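Local coordinates for protein porin (Rhodobacter capsulatus, PDB 2POR) that forms channels in the outer membrane, as a homotrimer, that let small hydrophilic solutes up to about 0.6 kDa diffuse passively, at residues A[5-19]-A[289-301]. Residues are numbered along the deposited sequence; the frame is centred on the assembly and turned at random.
With C8E ((hydroxyethyloxy)tri(ethyloxy)octane), chain F; C8E ((hydroxyethyloxy)tri(ethyloxy)octane), chain G.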
loop_
_atom_site.group_PDB
_atom_site.type_symbol
_atom_site.label_atom_id
_atom_site.label_comp_id
_atom_site.label_asym_id
_atom_site.label_seq_id
_atom_site.Cartn_x
_atom_site.Cartn_y
_atom_site.Cartn_z
ATOM N N SER A 5 6.406 -5.048 -13.514
ATOM C CA SER A 5 6.521 -6.485 -13.673
ATOM C C SER A 5 5.859 -7.090 -12.420
ATOM O O SER A 5 5.415 -6.318 -11.552
ATOM C CB SER A 5 7.965 -6.909 -13.753
ATOM O OG SER A 5 8.791 -6.504 -12.674
ATOM N N GLY A 6 5.769 -8.395 -12.267
ATOM C CA GLY A 6 5.132 -8.989 -11.098
ATOM C C GLY A 6 5.390 -10.451 -11.033
ATOM O O GLY A 6 6.072 -11.065 -11.868
ATOM N N ASP A 7 4.878 -11.052 -9.978
ATOM C CA ASP A 7 4.963 -12.491 -9.817
ATOM C C ASP A 7 3.802 -12.937 -8.933
ATOM O O ASP A 7 3.083 -12.104 -8.365
ATOM C CB ASP A 7 6.316 -12.924 -9.201
ATOM C CG ASP A 7 6.716 -12.223 -7.908
ATOM O OD1 ASP A 7 5.968 -12.262 -6.944
ATOM O OD2 ASP A 7 7.753 -11.599 -7.882
ATOM N N ALA A 8 3.561 -14.237 -8.903
ATOM C CA ALA A 8 2.472 -14.843 -8.131
ATOM C C ALA A 8 2.801 -16.314 -7.954
ATOM O O ALA A 8 3.734 -16.837 -8.600
ATOM C CB ALA A 8 1.115 -14.722 -8.832
ATOM N N ARG A 9 2.182 -16.991 -6.976
ATOM C CA ARG A 9 2.421 -18.404 -6.745
ATOM C C ARG A 9 1.210 -18.967 -6.044
ATOM O O ARG A 9 0.431 -18.200 -5.443
ATOM C CB ARG A 9 3.689 -18.596 -5.909
ATOM C CG ARG A 9 3.540 -18.178 -4.459
ATOM C CD ARG A 9 4.902 -18.075 -3.867
ATOM N NE ARG A 9 4.742 -17.849 -2.439
ATOM C CZ ARG A 9 5.749 -17.482 -1.629
ATOM N NH1 ARG A 9 6.998 -17.259 -2.066
ATOM N NH2 ARG A 9 5.456 -17.307 -0.327
ATOM N N MET A 10 0.924 -20.245 -6.179
ATOM C CA MET A 10 -0.211 -20.865 -5.496
ATOM C C MET A 10 0.043 -22.354 -5.412
ATOM O O MET A 10 0.765 -22.905 -6.247
ATOM C CB MET A 10 -1.548 -20.601 -6.190
ATOM C CG MET A 10 -1.760 -21.249 -7.525
ATOM S SD MET A 10 -3.447 -20.961 -8.049
ATOM C CE MET A 10 -3.063 -21.418 -9.693
ATOM N N GLY A 11 -0.387 -23.041 -4.344
ATOM C CA GLY A 11 -0.101 -24.462 -4.199
ATOM C C GLY A 11 -0.440 -24.849 -2.787
ATOM O O GLY A 11 -1.288 -24.190 -2.170
ATOM N N VAL A 12 0.212 -25.882 -2.285
ATOM C CA VAL A 12 -0.000 -26.421 -0.919
ATOM C C VAL A 12 1.315 -26.536 -0.199
ATOM O O VAL A 12 2.341 -26.823 -0.822
ATOM C CB VAL A 12 -0.676 -27.822 -0.924
ATOM C CG1 VAL A 12 -2.122 -27.586 -1.321
ATOM C CG2 VAL A 12 -0.018 -28.811 -1.875
ATOM N N MET A 13 1.356 -26.210 1.097
ATOM C CA MET A 13 2.605 -26.190 1.826
ATOM C C MET A 13 2.361 -27.025 3.099
ATOM O O MET A 13 1.288 -26.920 3.703
ATOM C CB MET A 13 2.957 -24.724 2.161
ATOM C CG MET A 13 4.210 -24.566 3.045
ATOM S SD MET A 13 3.929 -24.859 4.821
ATOM C CE MET A 13 2.792 -23.527 5.069
ATOM N N TYR A 14 3.317 -27.815 3.533
ATOM C CA TYR A 14 3.201 -28.718 4.673
ATOM C C TYR A 14 4.086 -28.127 5.740
ATOM O O TYR A 14 5.296 -28.039 5.510
ATOM C CB TYR A 14 3.725 -30.059 4.294
ATOM C CG TYR A 14 3.594 -31.072 5.401
ATOM C CD1 TYR A 14 2.330 -31.568 5.673
ATOM C CD2 TYR A 14 4.727 -31.510 6.063
ATOM C CE1 TYR A 14 2.183 -32.547 6.629
ATOM C CE2 TYR A 14 4.587 -32.492 7.024
ATOM C CZ TYR A 14 3.317 -32.997 7.289
ATOM O OH TYR A 14 3.171 -33.989 8.249
ATOM N N ASN A 15 3.551 -27.772 6.919
ATOM C CA ASN A 15 4.341 -27.074 7.946
ATOM C C ASN A 15 5.080 -27.982 8.936
ATOM O O ASN A 15 5.703 -27.544 9.909
ATOM C CB ASN A 15 3.431 -26.102 8.748
ATOM C CG ASN A 15 2.290 -26.798 9.483
ATOM O OD1 ASN A 15 2.309 -28.017 9.667
ATOM N ND2 ASN A 15 1.190 -26.148 9.824
ATOM N N GLY A 16 5.070 -29.277 8.684
ATOM C CA GLY A 16 5.692 -30.203 9.606
ATOM C C GLY A 16 4.613 -31.122 10.123
ATOM O O GLY A 16 4.892 -32.283 10.416
ATOM N N ASP A 17 3.356 -30.656 10.179
ATOM C CA ASP A 17 2.218 -31.440 10.698
ATOM C C ASP A 17 0.971 -31.427 9.809
ATOM O O ASP A 17 0.271 -32.434 9.626
ATOM C CB ASP A 17 1.843 -30.911 12.133
ATOM C CG ASP A 17 2.984 -30.902 13.191
ATOM O OD1 ASP A 17 3.467 -31.979 13.586
ATOM O OD2 ASP A 17 3.406 -29.807 13.599
ATOM N N ASP A 18 0.687 -30.278 9.188
ATOM C CA ASP A 18 -0.485 -30.150 8.346
ATOM C C ASP A 18 -0.162 -29.408 7.050
ATOM O O ASP A 18 0.815 -28.652 6.984
ATOM C CB ASP A 18 -1.574 -29.351 9.022
ATOM C CG ASP A 18 -2.118 -30.163 10.167
ATOM O OD1 ASP A 18 -2.878 -31.092 9.925
ATOM O OD2 ASP A 18 -1.735 -29.869 11.290
ATOM N N TRP A 19 -1.017 -29.671 6.069
ATOM C CA TRP A 19 -1.012 -29.003 4.775
ATOM C C TRP A 19 -1.875 -27.746 4.874
ATOM O O TRP A 19 -2.882 -27.747 5.591
ATOM C CB TRP A 19 -1.595 -29.919 3.680
ATOM C CG TRP A 19 -0.626 -31.020 3.297
ATOM C CD1 TRP A 19 -0.732 -32.272 3.836
ATOM C CD2 TRP A 19 0.445 -30.894 2.448
ATOM N NE1 TRP A 19 0.281 -32.941 3.330
ATOM C CE2 TRP A 19 1.001 -32.161 2.508
ATOM C CE3 TRP A 19 1.013 -29.911 1.656
ATOM C CZ2 TRP A 19 2.129 -32.465 1.783
ATOM C CZ3 TRP A 19 2.148 -30.215 0.929
ATOM C CH2 TRP A 19 2.694 -31.481 0.994
ATOM N N SER A 289 12.228 -30.682 15.067
ATOM C CA SER A 289 12.016 -30.497 13.648
ATOM C C SER A 289 11.474 -31.625 12.798
ATOM O O SER A 289 12.103 -32.675 12.593
ATOM C CB SER A 289 13.328 -30.010 13.058
ATOM O OG SER A 289 13.649 -28.786 13.724
ATOM N N ASP A 290 10.242 -31.374 12.332
ATOM C CA ASP A 290 9.633 -32.252 11.330
ATOM C C ASP A 290 9.939 -31.521 10.010
ATOM O O ASP A 290 10.062 -30.294 9.982
ATOM C CB ASP A 290 8.115 -32.358 11.388
ATOM C CG ASP A 290 7.467 -32.144 12.745
ATOM O OD1 ASP A 290 7.181 -30.984 13.105
ATOM O OD2 ASP A 290 7.240 -33.165 13.399
ATOM N N MET A 291 10.043 -32.277 8.924
ATOM C CA MET A 291 10.332 -31.775 7.592
ATOM C C MET A 291 9.170 -30.952 7.046
ATOM O O MET A 291 8.003 -31.395 7.176
ATOM C CB MET A 291 10.561 -32.960 6.716
ATOM C CG MET A 291 11.004 -32.705 5.295
ATOM S SD MET A 291 10.878 -34.287 4.428
ATOM C CE MET A 291 9.113 -34.447 4.337
ATOM N N VAL A 292 9.522 -29.775 6.479
ATOM C CA VAL A 292 8.549 -28.950 5.753
ATOM C C VAL A 292 8.624 -29.335 4.254
ATOM O O VAL A 292 9.618 -29.907 3.774
ATOM C CB VAL A 292 8.824 -27.412 5.930
ATOM C CG1 VAL A 292 8.567 -27.109 7.381
ATOM C CG2 VAL A 292 10.219 -26.978 5.535
ATOM N N ALA A 293 7.580 -29.107 3.480
ATOM C CA ALA A 293 7.550 -29.473 2.072
ATOM C C ALA A 293 6.538 -28.583 1.367
ATOM O O ALA A 293 5.672 -27.987 2.037
ATOM C CB ALA A 293 7.091 -30.915 1.892
ATOM N N ASP A 294 6.576 -28.431 0.034
ATOM C CA ASP A 294 5.491 -27.743 -0.655
ATOM C C ASP A 294 5.399 -28.209 -2.098
ATOM O O ASP A 294 6.338 -28.886 -2.562
ATOM C CB ASP A 294 5.707 -26.239 -0.597
ATOM C CG ASP A 294 6.864 -25.629 -1.373
ATOM O OD1 ASP A 294 7.356 -26.156 -2.365
ATOM O OD2 ASP A 294 7.281 -24.554 -0.979
ATOM N N LEU A 295 4.323 -27.850 -2.777
ATOM C CA LEU A 295 4.151 -28.197 -4.168
ATOM C C LEU A 295 3.202 -27.186 -4.745
ATOM O O LEU A 295 2.070 -27.040 -4.269
ATOM C CB LEU A 295 3.562 -29.593 -4.299
ATOM C CG LEU A 295 3.320 -30.037 -5.783
ATOM C CD1 LEU A 295 4.642 -30.125 -6.544
ATOM C CD2 LEU A 295 2.685 -31.396 -5.828
ATOM N N GLY A 296 3.614 -26.444 -5.774
ATOM C CA GLY A 296 2.707 -25.479 -6.358
ATOM C C GLY A 296 3.253 -24.969 -7.679
ATOM O O GLY A 296 4.115 -25.608 -8.286
ATOM N N VAL A 297 2.766 -23.821 -8.119
ATOM C CA VAL A 297 3.190 -23.197 -9.381
ATOM C C VAL A 297 3.683 -21.785 -9.126
ATOM O O VAL A 297 3.157 -21.112 -8.235
ATOM C CB VAL A 297 2.012 -23.175 -10.424
ATOM C CG1 VAL A 297 1.735 -24.600 -10.853
ATOM C CG2 VAL A 297 0.714 -22.655 -9.876
ATOM N N LYS A 298 4.710 -21.299 -9.808
ATOM C CA LYS A 298 5.218 -19.944 -9.641
ATOM C C LYS A 298 5.026 -19.243 -10.980
ATOM O O LYS A 298 5.187 -19.906 -12.007
ATOM C CB LYS A 298 6.691 -19.942 -9.315
ATOM C CG LYS A 298 6.931 -20.347 -7.875
ATOM C CD LYS A 298 8.386 -20.535 -7.696
ATOM C CE LYS A 298 9.000 -19.194 -7.712
ATOM N NZ LYS A 298 10.430 -19.341 -7.521
ATOM N N PHE A 299 4.664 -17.969 -11.030
ATOM C CA PHE A 299 4.377 -17.240 -12.259
ATOM C C PHE A 299 5.183 -15.969 -12.270
ATOM O O PHE A 299 5.400 -15.350 -11.216
ATOM C CB PHE A 299 2.919 -16.875 -12.305
ATOM C CG PHE A 299 1.927 -18.019 -12.261
ATOM C CD1 PHE A 299 2.091 -19.149 -13.042
ATOM C CD2 PHE A 299 0.819 -17.918 -11.453
ATOM C CE1 PHE A 299 1.159 -20.166 -13.018
ATOM C CE2 PHE A 299 -0.107 -18.943 -11.446
ATOM C CZ PHE A 299 0.052 -20.068 -12.222
ATOM N N LYS A 300 5.682 -15.525 -13.402
ATOM C CA LYS A 300 6.363 -14.245 -13.508
ATOM C C LYS A 300 5.579 -13.458 -14.550
ATOM O O LYS A 300 5.035 -14.061 -15.506
ATOM C CB LYS A 300 7.764 -14.431 -13.987
ATOM C CG LYS A 300 8.612 -15.160 -13.002
ATOM C CD LYS A 300 10.080 -14.756 -13.147
ATOM C CE LYS A 300 10.800 -15.331 -14.368
ATOM N NZ LYS A 300 12.210 -14.951 -14.356
ATOM N N PHE A 301 5.469 -12.139 -14.391
ATOM C CA PHE A 301 4.619 -11.316 -15.226
ATOM C C PHE A 301 5.355 -10.073 -15.658
ATOM O O PHE A 301 6.374 -9.725 -15.057
ATOM C CB PHE A 301 3.335 -10.820 -14.543
ATOM C CG PHE A 301 2.469 -11.963 -14.065
ATOM C CD1 PHE A 301 1.695 -12.680 -14.950
ATOM C CD2 PHE A 301 2.426 -12.276 -12.715
ATOM C CE1 PHE A 301 0.869 -13.710 -14.515
ATOM C CE2 PHE A 301 1.595 -13.308 -12.288
ATOM C CZ PHE A 301 0.814 -14.028 -13.173
ATOM O OXT PHE A 301 4.902 -9.470 -16.643
HETATM C C1 C8E F . 11.466 -33.289 -4.237
HETATM C C2 C8E F . 10.399 -32.333 -4.808
HETATM C C3 C8E F . 8.930 -32.691 -4.529
HETATM C C4 C8E F . 8.388 -32.410 -3.121
HETATM C C5 C8E F . 6.900 -32.735 -3.159
HETATM C C6 C8E F . 6.236 -32.736 -1.796
HETATM C C7 C8E F . 4.953 -33.587 -1.809
HETATM C C8 C8E F . 3.671 -32.859 -2.241
HETATM O O9 C8E F . 2.540 -33.615 -2.745
HETATM C C10 C8E F . 1.442 -33.907 -1.845
HETATM C C11 C8E F . 0.098 -33.152 -1.855
HETATM O O12 C8E F . -0.990 -33.798 -1.169
HETATM C C13 C8E F . -1.355 -33.246 0.112
HETATM C C14 C8E F . -2.817 -32.911 0.498
HETATM O O15 C8E F . -3.524 -31.741 0.029
HETATM C C16 C8E F . -4.017 -30.927 1.108
HETATM C C17 C8E F . -5.076 -29.871 0.836
HETATM O O18 C8E F . -5.563 -29.074 1.913
HETATM C C19 C8E F . -6.985 -29.186 1.988
HETATM C C20 C8E F . -7.591 -30.037 3.100
HETATM O O21 C8E F . -9.005 -30.206 3.002
HETATM C C1 C8E G . -7.943 -30.163 -2.205
HETATM C C2 C8E G . -6.514 -29.978 -2.765
HETATM C C3 C8E G . -6.450 -28.676 -3.533
HETATM C C4 C8E G . -5.075 -28.456 -4.136
HETATM C C5 C8E G . -5.101 -27.145 -4.910
HETATM C C6 C8E G . -3.804 -26.899 -5.662
HETATM C C7 C8E G . -3.851 -25.538 -6.323
HETATM C C8 C8E G . -2.578 -25.187 -7.077
HETATM O O9 C8E G . -2.291 -25.809 -8.329
HETATM C C10 C8E G . -0.947 -26.320 -8.434
HETATM C C11 C8E G . -0.539 -27.720 -7.934
HETATM O O12 C8E G . 0.731 -28.269 -8.342
HETATM C C13 C8E G . 0.629 -29.251 -9.399
HETATM C C14 C8E G . 0.725 -28.917 -10.906
HETATM O O15 C8E G . -0.247 -28.052 -11.537
HETATM C C16 C8E G . 0.090 -27.661 -12.885
HETATM C C17 C8E G . -0.844 -27.881 -14.095
HETATM O O18 C8E G . -1.051 -29.167 -14.684
HETATM C C19 C8E G . -0.070 -29.443 -15.691
HETATM C C20 C8E G . -0.472 -29.492 -17.172
HETATM O O21 C8E G . 0.639 -29.689 -18.052
#
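Ten backbone hydrogen bonds, running from Gly-6 with Phe-301 to Tyr-14 with Ala-293, zip the first and last strands together and illustrate how a beta-barrel is closed. The strand axes run antiparallel at 175°, and Val-297 N donates a hydrogen bond to Met-10 O at 2.9 Å. Where Gly-11 faces Gly-296 the CA atoms come within 3.7 Å, and a CB on either would clash with the opposite strand.

Apolar contacts occupy the outward face. Met-10, extended beyond CG, lies alongside Val-297, CG to CG2 3.7 Å. Ala-8 CB sits at the ring edges of both Phe-299 and Phe-301, 3.8 Å from Phe-301 CE2. The Trp-19 ring is held between Tyr-14 CD1 on one face and detergent on the other, where C13 of the chain F molecule lies 3.5 Å from CE2. With an alanine in place of Trp-19, the Tyr-14 ring and the detergent would probably lose the flat surface that separates them.

The inward face carries the charged side chains: Asp-7 OD1 forms a salt bridge with Arg-26, and Asp-294 is hydrogen-bonded through OD2 to Thr-92 OG1 and through OD1 to Tyr-91 N. Strands 19-34 and 275-284 flank the seam, while Phe-299 stacks on Phe-41 of a neighbouring subunit.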